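Local atomic coordinates of uncharacterized protein DUF1185 (Bordetella bronchiseptica RB50, PDB entry 3BYQ), a protein that is of unknown function but may act in amino-acid metabolism, and adopts a variant of the Bacillus chorismate mutase fold. Residues R8-I13 against T62-E67; A33-I38 against L163-M168; Y80-I85 against V97-G102. All blocks are in the same frame, centred on the assembly; numbering follows the deposited sequence.

Interaction 1: residues R8-I13 against T62-E67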
loop_
_atom_site.group_PDB
_atom_site.type_symbol
_atom_site.label_atom_id
_atom_site.label_comp_id
_atom_site.label_asym_id
_atom_site.label_seq_id
_atom_site.Cartn_x
_atom_site.Cartn_y
_atom_site.Cartn_z
ATOM N N ARG B 8 23.589 -2.274 -6.578
ATOM C CA ARG B 8 22.951 -3.573 -6.602
ATOM C C ARG B 8 22.115 -3.729 -7.872
ATOM O O ARG B 8 22.163 -4.724 -8.571
ATOM C CB ARG B 8 22.070 -3.767 -5.360
ATOM C CG ARG B 8 21.393 -5.117 -5.393
ATOM C CD ARG B 8 20.771 -5.543 -4.086
ATOM N NE ARG B 8 19.704 -4.688 -3.602
ATOM C CZ ARG B 8 18.413 -4.855 -3.853
ATOM N NH1 ARG B 8 18.007 -5.796 -4.657
ATOM N NH2 ARG B 8 17.532 -4.018 -3.325
ATOM N N LYS B 9 21.304 -2.709 -8.111
ATOM C CA LYS B 9 20.412 -2.694 -9.275
ATOM C C LYS B 9 20.051 -1.309 -9.684
ATOM O O LYS B 9 20.232 -0.360 -8.935
ATOM C CB LYS B 9 19.152 -3.537 -9.014
ATOM C CG LYS B 9 18.266 -3.008 -7.969
ATOM C CD LYS B 9 17.194 -4.029 -7.587
ATOM C CE LYS B 9 16.189 -4.290 -8.662
ATOM N NZ LYS B 9 15.265 -5.428 -8.203
ATOM N N ARG B 10 19.550 -1.222 -10.901
ATOM C CA ARG B 10 19.151 0.040 -11.511
ATOM C C ARG B 10 17.850 -0.168 -12.258
ATOM O O ARG B 10 17.529 -1.280 -12.673
ATOM C CB ARG B 10 20.222 0.481 -12.511
ATOM C CG ARG B 10 21.516 0.990 -11.909
ATOM C CD ARG B 10 22.567 1.183 -12.956
ATOM N NE ARG B 10 22.246 2.279 -13.871
ATOM C CZ ARG B 10 22.956 2.628 -14.928
ATOM N NH1 ARG B 10 24.108 2.048 -15.178
ATOM N NH2 ARG B 10 22.520 3.612 -15.708
ATOM N N THR B 11 17.064 0.887 -12.352
ATOM C CA THR B 11 15.884 0.859 -13.197
ATOM C C THR B 11 15.834 2.106 -14.042
ATOM O O THR B 11 16.288 3.188 -13.638
ATOM C CB THR B 11 14.551 0.684 -12.437
ATOM O OG1 THR B 11 14.306 1.849 -11.631
ATOM C CG2 THR B 11 14.592 -0.596 -11.591
ATOM N N LEU B 12 15.365 1.912 -15.257
ATOM C CA LEU B 12 15.101 3.011 -16.172
ATOM C C LEU B 12 13.628 2.901 -16.503
ATOM O O LEU B 12 13.191 1.833 -16.863
ATOM C CB LEU B 12 15.930 2.852 -17.432
ATOM C CG LEU B 12 15.713 3.874 -18.555
ATOM C CD1 LEU B 12 16.124 5.236 -18.073
ATOM C CD2 LEU B 12 16.526 3.483 -19.773
ATOM N N ILE B 13 12.858 3.970 -16.308
ATOM C CA ILE B 13 11.452 3.921 -16.717
ATOM C C ILE B 13 11.172 5.081 -17.636
ATOM O O ILE B 13 11.695 6.197 -17.474
ATOM C CB ILE B 13 10.442 3.852 -15.571
ATOM C CG1 ILE B 13 10.451 5.139 -14.753
ATOM C CG2 ILE B 13 10.727 2.629 -14.688
ATOM C CD1 ILE B 13 9.458 5.138 -13.597
ATOM N N THR B 62 26.210 11.699 -12.659
ATOM C CA THR B 62 26.614 11.773 -14.080
ATOM C C THR B 62 26.171 10.537 -14.855
ATOM O O THR B 62 25.647 10.630 -15.949
ATOM C CB THR B 62 28.129 12.002 -14.212
ATOM O OG1 THR B 62 28.449 13.219 -13.526
ATOM C CG2 THR B 62 28.556 12.082 -15.684
ATOM N N LEU B 63 26.343 9.390 -14.244
ATOM C CA LEU B 63 25.962 8.139 -14.876
ATOM C C LEU B 63 24.469 8.126 -15.251
ATOM O O LEU B 63 24.060 7.785 -16.383
ATOM C CB LEU B 63 26.258 6.975 -13.911
ATOM C CG LEU B 63 25.945 5.577 -14.460
ATOM C CD1 LEU B 63 26.932 5.146 -15.584
ATOM C CD2 LEU B 63 25.880 4.579 -13.299
ATOM N N LEU B 64 23.648 8.467 -14.276
ATOM C CA LEU B 64 22.175 8.419 -14.442
ATOM C C LEU B 64 21.694 9.499 -15.390
ATOM O O LEU B 64 20.810 9.270 -16.221
ATOM C CB LEU B 64 21.460 8.538 -13.088
ATOM C CG LEU B 64 21.844 7.467 -12.045
ATOM C CD1 LEU B 64 20.978 7.599 -10.767
ATOM C CD2 LEU B 64 21.788 6.077 -12.554
ATOM N N ALA B 65 22.290 10.676 -15.276
ATOM C CA ALA B 65 21.877 11.799 -16.130
ATOM C C ALA B 65 22.221 11.476 -17.571
ATOM O O ALA B 65 21.461 11.743 -18.468
ATOM C CB ALA B 65 22.536 13.149 -15.675
ATOM N N THR B 66 23.393 10.906 -17.774
ATOM C CA THR B 66 23.836 10.516 -19.139
ATOM C C THR B 66 22.896 9.493 -19.749
ATOM O O THR B 66 22.524 9.577 -20.918
ATOM C CB THR B 66 25.294 10.010 -19.139
ATOM O OG1 THR B 66 26.132 11.065 -18.629
ATOM C CG2 THR B 66 25.748 9.643 -20.520
ATOM N N GLU B 67 22.455 8.557 -18.929
ATOM C CA GLU B 67 21.540 7.534 -19.404
ATOM C C GLU B 67 20.229 8.141 -19.872
ATOM O O GLU B 67 19.644 7.730 -20.875
ATOM C CB GLU B 67 21.250 6.518 -18.312
ATOM C CG GLU B 67 20.332 5.438 -18.751
ATOM C CD GLU B 67 20.051 4.396 -17.666
ATOM O OE1 GLU B 67 20.059 4.751 -16.456
ATOM O OE2 GLU B 67 19.811 3.227 -18.049
HETATM O O HOH W 1 19.592 3.674 -13.595
#
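Arg10 on strand 7-17 and Glu67 on helix 51-72 form a salt bridge, with NH2 of Arg10 2.8 Å from OE1 of Glu67. The N-H of Arg10 NH2 is poorly aimed, at 138°, and as a hydrogen bond the pair is weak. The guanidinium and carboxylate planes stand 69° apart, so the two groups do not lie in the paired, coplanar form. A water bridges the same two residues. It accepts from Arg10 NE at 3.0 Å, in the plane of the guanidinium, and lies 3.1 Å from Glu67 OE1, to which it can donate. Leu63 lays CD2 over one guanidinium face, 3.6 Å from Arg10 NH1 and toward the rim. On the strand, Leu12 comes at the carboxylate from the opposite direction, with CD2 3.7 Å from Glu67 OE2.

The Glu67 side chain runs straight out from the helix, with CG opposite the backbone N (chi1 -179°) and an extended chain beyond. Ser34 OG of the neighbouring strand 29-39 lies very close to Glu67 OE1; a bond is probable, but its length is doubtful. Arg10 packs on Tyr18 of a second subunit, whose strand pairs antiparallel with this one. A splayed salt bridge, reinforced by a water, thus ties helix to strand without a coplanar pair.

Interaction 2: residues A33-I38 against L163-M168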
loop_
_atom_site.group_PDB
_atom_site.type_symbol
_atom_site.label_atom_id
_atom_site.label_comp_id
_atom_site.label_asym_id
_atom_site.label_seq_id
_atom_site.Cartn_x
_atom_site.Cartn_y
_atom_site.Cartn_z
ATOM N N ALA B 33 12.710 8.165 -15.691
ATOM C CA ALA B 33 13.440 8.173 -14.408
ATOM C C ALA B 33 14.503 7.095 -14.486
ATOM O O ALA B 33 14.262 6.031 -15.020
ATOM C CB ALA B 33 12.500 7.903 -13.241
ATOM N N SER B 34 15.688 7.443 -13.994
ATOM C CA SER B 34 16.808 6.520 -13.892
ATOM C C SER B 34 17.139 6.449 -12.416
ATOM O O SER B 34 17.443 7.463 -11.809
ATOM C CB SER B 34 18.024 7.013 -14.685
ATOM O OG SER B 34 19.111 6.068 -14.666
ATOM N N CYS B 35 17.081 5.232 -11.877
ATOM C CA CYS B 35 17.323 4.957 -10.458
ATOM C C CYS B 35 18.442 3.943 -10.271
ATOM O O CYS B 35 18.622 2.999 -11.083
ATOM C CB CYS B 35 16.081 4.336 -9.833
ATOM S SG CYS B 35 14.525 5.316 -10.054
ATOM N N ALA B 36 19.167 4.134 -9.176
ATOM C CA ALA B 36 20.204 3.208 -8.734
ATOM C C ALA B 36 20.035 2.943 -7.235
ATOM O O ALA B 36 19.862 3.891 -6.438
ATOM C CB ALA B 36 21.610 3.760 -8.992
ATOM N N VAL B 37 20.149 1.655 -6.901
ATOM C CA VAL B 37 20.082 1.159 -5.532
ATOM C C VAL B 37 21.494 0.831 -5.123
ATOM O O VAL B 37 22.151 0.024 -5.758
ATOM C CB VAL B 37 19.202 -0.083 -5.405
ATOM C CG1 VAL B 37 19.204 -0.584 -3.979
ATOM C CG2 VAL B 37 17.767 0.216 -5.874
ATOM N N ILE B 38 21.962 1.531 -4.095
ATOM C CA ILE B 38 23.318 1.367 -3.584
ATOM C C ILE B 38 23.346 1.032 -2.103
ATOM O O ILE B 38 22.402 1.245 -1.402
ATOM C CB ILE B 38 24.217 2.582 -3.871
ATOM C CG1 ILE B 38 23.939 3.774 -2.930
ATOM C CG2 ILE B 38 24.104 3.008 -5.356
ATOM C CD1 ILE B 38 25.040 4.897 -2.965
ATOM N N LEU B 163 18.215 4.455 -2.499
ATOM C CA LEU B 163 17.789 4.549 -3.904
ATOM C C LEU B 163 17.908 6.008 -4.299
ATOM O O LEU B 163 17.353 6.901 -3.640
ATOM C CB LEU B 163 16.338 4.042 -4.051
ATOM C CG LEU B 163 15.786 3.955 -5.489
ATOM C CD1 LEU B 163 14.509 3.086 -5.480
ATOM C CD2 LEU B 163 15.448 5.328 -6.042
ATOM N N PHE B 164 18.738 6.266 -5.303
ATOM C CA PHE B 164 18.922 7.606 -5.863
ATOM C C PHE B 164 18.358 7.633 -7.265
ATOM O O PHE B 164 18.555 6.704 -8.027
ATOM C CB PHE B 164 20.407 7.974 -5.904
ATOM C CG PHE B 164 21.036 8.206 -4.535
ATOM C CD1 PHE B 164 20.608 9.269 -3.749
ATOM C CD2 PHE B 164 22.089 7.441 -4.084
ATOM C CE1 PHE B 164 21.180 9.533 -2.522
ATOM C CE2 PHE B 164 22.684 7.699 -2.839
ATOM C CZ PHE B 164 22.211 8.754 -2.062
ATOM N N ALA B 165 17.707 8.743 -7.603
ATOM C CA ALA B 165 17.048 8.882 -8.885
ATOM C C ALA B 165 17.122 10.256 -9.507
ATOM O O ALA B 165 17.160 11.289 -8.788
ATOM C CB ALA B 165 15.545 8.505 -8.717
ATOM N N LEU B 166 17.124 10.252 -10.837
ATOM C CA LEU B 166 17.001 11.493 -11.604
ATOM C C LEU B 166 15.828 11.304 -12.542
ATOM O O LEU B 166 15.530 10.177 -12.975
ATOM C CB LEU B 166 18.250 11.787 -12.412
ATOM C CG LEU B 166 19.521 12.082 -11.600
ATOM C CD1 LEU B 166 20.709 12.309 -12.518
ATOM C CD2 LEU B 166 19.300 13.265 -10.696
ATOM N N VAL B 167 15.193 12.409 -12.871
ATOM C CA VAL B 167 14.078 12.447 -13.792
ATOM C C VAL B 167 14.304 13.517 -14.852
ATOM O O VAL B 167 14.758 14.599 -14.555
ATOM C CB VAL B 167 12.752 12.748 -13.065
ATOM C CG1 VAL B 167 11.568 12.860 -14.065
ATOM C CG2 VAL B 167 12.473 11.692 -12.001
HETATM N N MSE B 168 13.990 13.162 -16.103
HETATM C CA MSE B 168 13.925 14.123 -17.213
HETATM C C MSE B 168 12.669 13.873 -18.020
HETATM O O MSE B 168 12.174 12.743 -18.088
HETATM C CB MSE B 168 15.115 14.074 -18.153
HETATM C CG MSE B 168 16.452 14.448 -17.486
HETATM SE SE MSE B 168 17.835 14.401 -18.833
HETATM C CE MSE B 168 19.351 14.441 -17.645
#
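This is an antiparallel strand pair inside the mixed sheet, joining strand 29-39 to strand 161-169, which lie far apart in sequence. Both segments are buried, and no other chain of the assembly touches them. Ser34 pairs with Leu166, and Ala36 with Phe164, as hydrogen-bonded pairs. Each pair has two N-H to O bonds. Ser34 N to Leu166 O is 2.9 Å and Phe164 N to Ala36 O is also 2.9 Å, with N-H angles of 164° and 167°. Between them Cys35 and Ala165 form a non-hydrogen-bonded pair, where Cys35 CA comes 3.2 Å from Phe164 O in a CA-H...O contact.

On the face of Ala33, Cys35 and Val37, the sulfur of Cys35 meets the methyl of Ala165, SG to CB 3.6 Å. Leu163 sends CD2 to within 4.0 Å of Cys35 CB. The other face holds Ser34, Ala36, Phe164 and Leu166. There CG1 of Ile38 sits between the backbone N and the carbonyl carbon (chi1 77°), which brings CD1 to the edge of the Phe164 ring, in the ring plane and 3.7 Å from CE2. This ring also stacks with Trp98 of helix 98-109, while Leu166 packs on helix 51-72.

The four N-H to O bonds across the pair are near-linear and fix its register, while the side chains meet through aliphatic carbons, a sulfur and a ring edge, as suits a buried sheet interior.

Interaction 3: residues Y80-I85 against V97-G102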
loop_
_atom_site.group_PDB
_atom_site.type_symbol
_atom_site.label_atom_id
_atom_site.label_comp_id
_atom_site.label_asym_id
_atom_site.label_seq_id
_atom_site.Cartn_x
_atom_site.Cartn_y
_atom_site.Cartn_z
ATOM N N TYR B 80 12.912 18.469 -15.393
ATOM C CA TYR B 80 13.717 17.524 -14.604
ATOM C C TYR B 80 13.366 17.562 -13.120
ATOM O O TYR B 80 12.588 18.400 -12.666
ATOM C CB TYR B 80 15.260 17.684 -14.855
ATOM C CG TYR B 80 15.916 19.055 -14.656
ATOM C CD1 TYR B 80 15.332 20.091 -13.909
ATOM C CD2 TYR B 80 17.185 19.277 -15.160
ATOM C CE1 TYR B 80 16.007 21.353 -13.749
ATOM C CE2 TYR B 80 17.867 20.483 -14.955
ATOM C CZ TYR B 80 17.284 21.510 -14.268
ATOM O OH TYR B 80 18.018 22.694 -14.174
ATOM N N SER B 81 13.950 16.600 -12.417
ATOM C CA SER B 81 13.838 16.438 -10.998
ATOM C C SER B 81 14.866 15.445 -10.517
ATOM O O SER B 81 15.559 14.780 -11.284
ATOM C CB SER B 81 12.450 15.959 -10.583
ATOM O OG SER B 81 12.264 16.092 -9.168
ATOM N N LYS B 82 14.899 15.312 -9.204
ATOM C CA LYS B 82 15.830 14.383 -8.553
ATOM C C LYS B 82 15.175 13.888 -7.303
ATOM O O LYS B 82 14.369 14.588 -6.701
ATOM C CB LYS B 82 17.156 15.070 -8.229
ATOM C CG LYS B 82 17.073 16.229 -7.230
ATOM C CD LYS B 82 18.266 17.196 -7.299
ATOM C CE LYS B 82 18.004 18.411 -6.443
ATOM N NZ LYS B 82 18.999 19.491 -6.543
ATOM N N ALA B 83 15.531 12.686 -6.885
ATOM C CA ALA B 83 14.869 12.144 -5.694
ATOM C C ALA B 83 15.692 11.090 -5.021
ATOM O O ALA B 83 16.615 10.517 -5.599
ATOM C CB ALA B 83 13.495 11.584 -6.076
ATOM N N ALA B 84 15.392 10.875 -3.753
ATOM C CA ALA B 84 16.099 9.854 -2.959
ATOM C C ALA B 84 15.171 9.152 -1.985
ATOM O O ALA B 84 14.341 9.776 -1.372
ATOM C CB ALA B 84 17.261 10.452 -2.180
ATOM N N ILE B 85 15.350 7.851 -1.863
ATOM C CA ILE B 85 14.636 7.048 -0.881
ATOM C C ILE B 85 15.702 6.270 -0.098
ATOM O O ILE B 85 16.404 5.396 -0.645
ATOM C CB ILE B 85 13.590 6.059 -1.461
ATOM C CG1 ILE B 85 12.720 6.762 -2.491
ATOM C CG2 ILE B 85 12.722 5.426 -0.283
ATOM C CD1 ILE B 85 11.729 5.901 -3.210
ATOM N N VAL B 97 22.263 14.271 0.549
ATOM C CA VAL B 97 23.492 14.393 -0.245
ATOM C C VAL B 97 23.218 14.494 -1.775
ATOM O O VAL B 97 24.040 15.034 -2.528
ATOM C CB VAL B 97 24.461 13.195 -0.037
ATOM C CG1 VAL B 97 25.049 13.197 1.373
ATOM C CG2 VAL B 97 23.780 11.853 -0.373
ATOM N N TRP B 98 22.064 13.995 -2.194
ATOM C CA TRP B 98 21.690 13.954 -3.616
ATOM C C TRP B 98 21.300 15.323 -4.194
ATOM O O TRP B 98 21.301 15.504 -5.387
ATOM C CB TRP B 98 20.573 12.949 -3.799
ATOM C CG TRP B 98 20.356 12.448 -5.232
ATOM C CD1 TRP B 98 19.203 12.538 -5.966
ATOM C CD2 TRP B 98 21.306 11.783 -6.054
ATOM N NE1 TRP B 98 19.388 11.950 -7.207
ATOM C CE2 TRP B 98 20.669 11.491 -7.289
ATOM C CE3 TRP B 98 22.628 11.383 -5.873
ATOM C CZ2 TRP B 98 21.303 10.802 -8.300
ATOM C CZ3 TRP B 98 23.248 10.731 -6.866
ATOM C CH2 TRP B 98 22.600 10.460 -8.090
ATOM N N HIS B 99 20.949 16.278 -3.339
ATOM C CA HIS B 99 20.635 17.617 -3.832
ATOM C C HIS B 99 21.806 18.146 -4.656
ATOM O O HIS B 99 21.623 18.568 -5.796
ATOM C CB HIS B 99 20.268 18.551 -2.694
ATOM C CG HIS B 99 18.921 18.273 -2.102
ATOM N ND1 HIS B 99 17.747 18.660 -2.717
ATOM C CD2 HIS B 99 18.562 17.691 -0.928
ATOM C CE1 HIS B 99 16.721 18.284 -1.972
ATOM N NE2 HIS B 99 17.183 17.709 -0.877
ATOM N N GLU B 100 23.008 18.073 -4.083
ATOM C CA GLU B 100 24.196 18.510 -4.787
ATOM C C GLU B 100 24.654 17.452 -5.781
ATOM O O GLU B 100 24.842 17.746 -6.952
ATOM C CB GLU B 100 25.334 18.852 -3.853
ATOM C CG GLU B 100 26.570 19.309 -4.605
ATOM C CD GLU B 100 27.744 19.469 -3.721
ATOM O OE1 GLU B 100 27.732 20.432 -2.954
ATOM O OE2 GLU B 100 28.662 18.635 -3.793
ATOM N N ALA B 101 24.755 16.203 -5.334
ATOM C CA ALA B 101 25.325 15.143 -6.178
ATOM C C ALA B 101 24.513 14.881 -7.428
ATOM O O ALA B 101 25.078 14.780 -8.513
ATOM C CB ALA B 101 25.555 13.837 -5.392
ATOM N N GLY B 102 23.198 14.823 -7.283
ATOM C CA GLY B 102 22.314 14.569 -8.433
ATOM C C GLY B 102 22.048 15.821 -9.237
ATOM O O GLY B 102 22.137 15.825 -10.446
HETATM O O HOH W 2 17.866 20.931 -4.431
#
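A helix packs on a face of the mixed sheet here: the N-terminal part of helix 98-109 sits over strand 79-86, and the axes of the two short segments approach to 8.6 Å. Lys82 extends from the strand to the helix backbone. Its CG lies between the backbone N and the carbonyl carbon (chi1 63°), and the rest of the chain is extended. NZ donates to the carbonyl of His99, NZ to O 2.9 Å, coming well off the C=O line at 119°. A water lies 2.8 Å from Lys82 NZ, accepting from it, and 2.8 Å from His99 ND1. The Lys82 and His99 side chains cross at about a right angle, with CE of Lys82 3.7 Å from ND1 of His99.

The indole of Trp98 meets the strand. Its CD1 is 3.3 Å from Ala83 O, and Ala83 N lies in the ring plane at the edge. Gly102 CA, one turn on, sits over the centre of one indole face, 3.6 Å above the plane. Trp98 NE1 donates onward to Ala165 O in strand 161-169, and His99 NE2 bonds Lys121. His99 also stacks with Phe146 of a third subunit.

With the lysine bound to helix backbone, and the tryptophan with a face on Gly102 and its edge at the strand, the arrangement is helix on sheet, consistent with the variant of the Bacillus chorismate mutase fold.

The three contacts share one mixed sheet. Interactions 1 and 2 have centres about 6 Å apart. They meet through the backbone, with Ile13 N 2.8 Å from Ala33 O, and through a close, doubtful Glu67-Ser34 approach. Interactions 2 and 3 have centres about 8 Å apart. Leu163 N lies 2.8 Å from Ile85 O, and the Trp98 bond ties helix 98-109 to strand 161-169. Strand 161-169 is thus the middle member between 29-39 and 79-86. Interactions 1 and 3 are about 13 Å apart between centres and touch where Leu64 CD1 meets Trp98 CZ2 at 4.1 Å. Ethanediol molecules, probably from crystallisation, lie near Leu12 and Lys82, and tetraethylene glycol near Arg10.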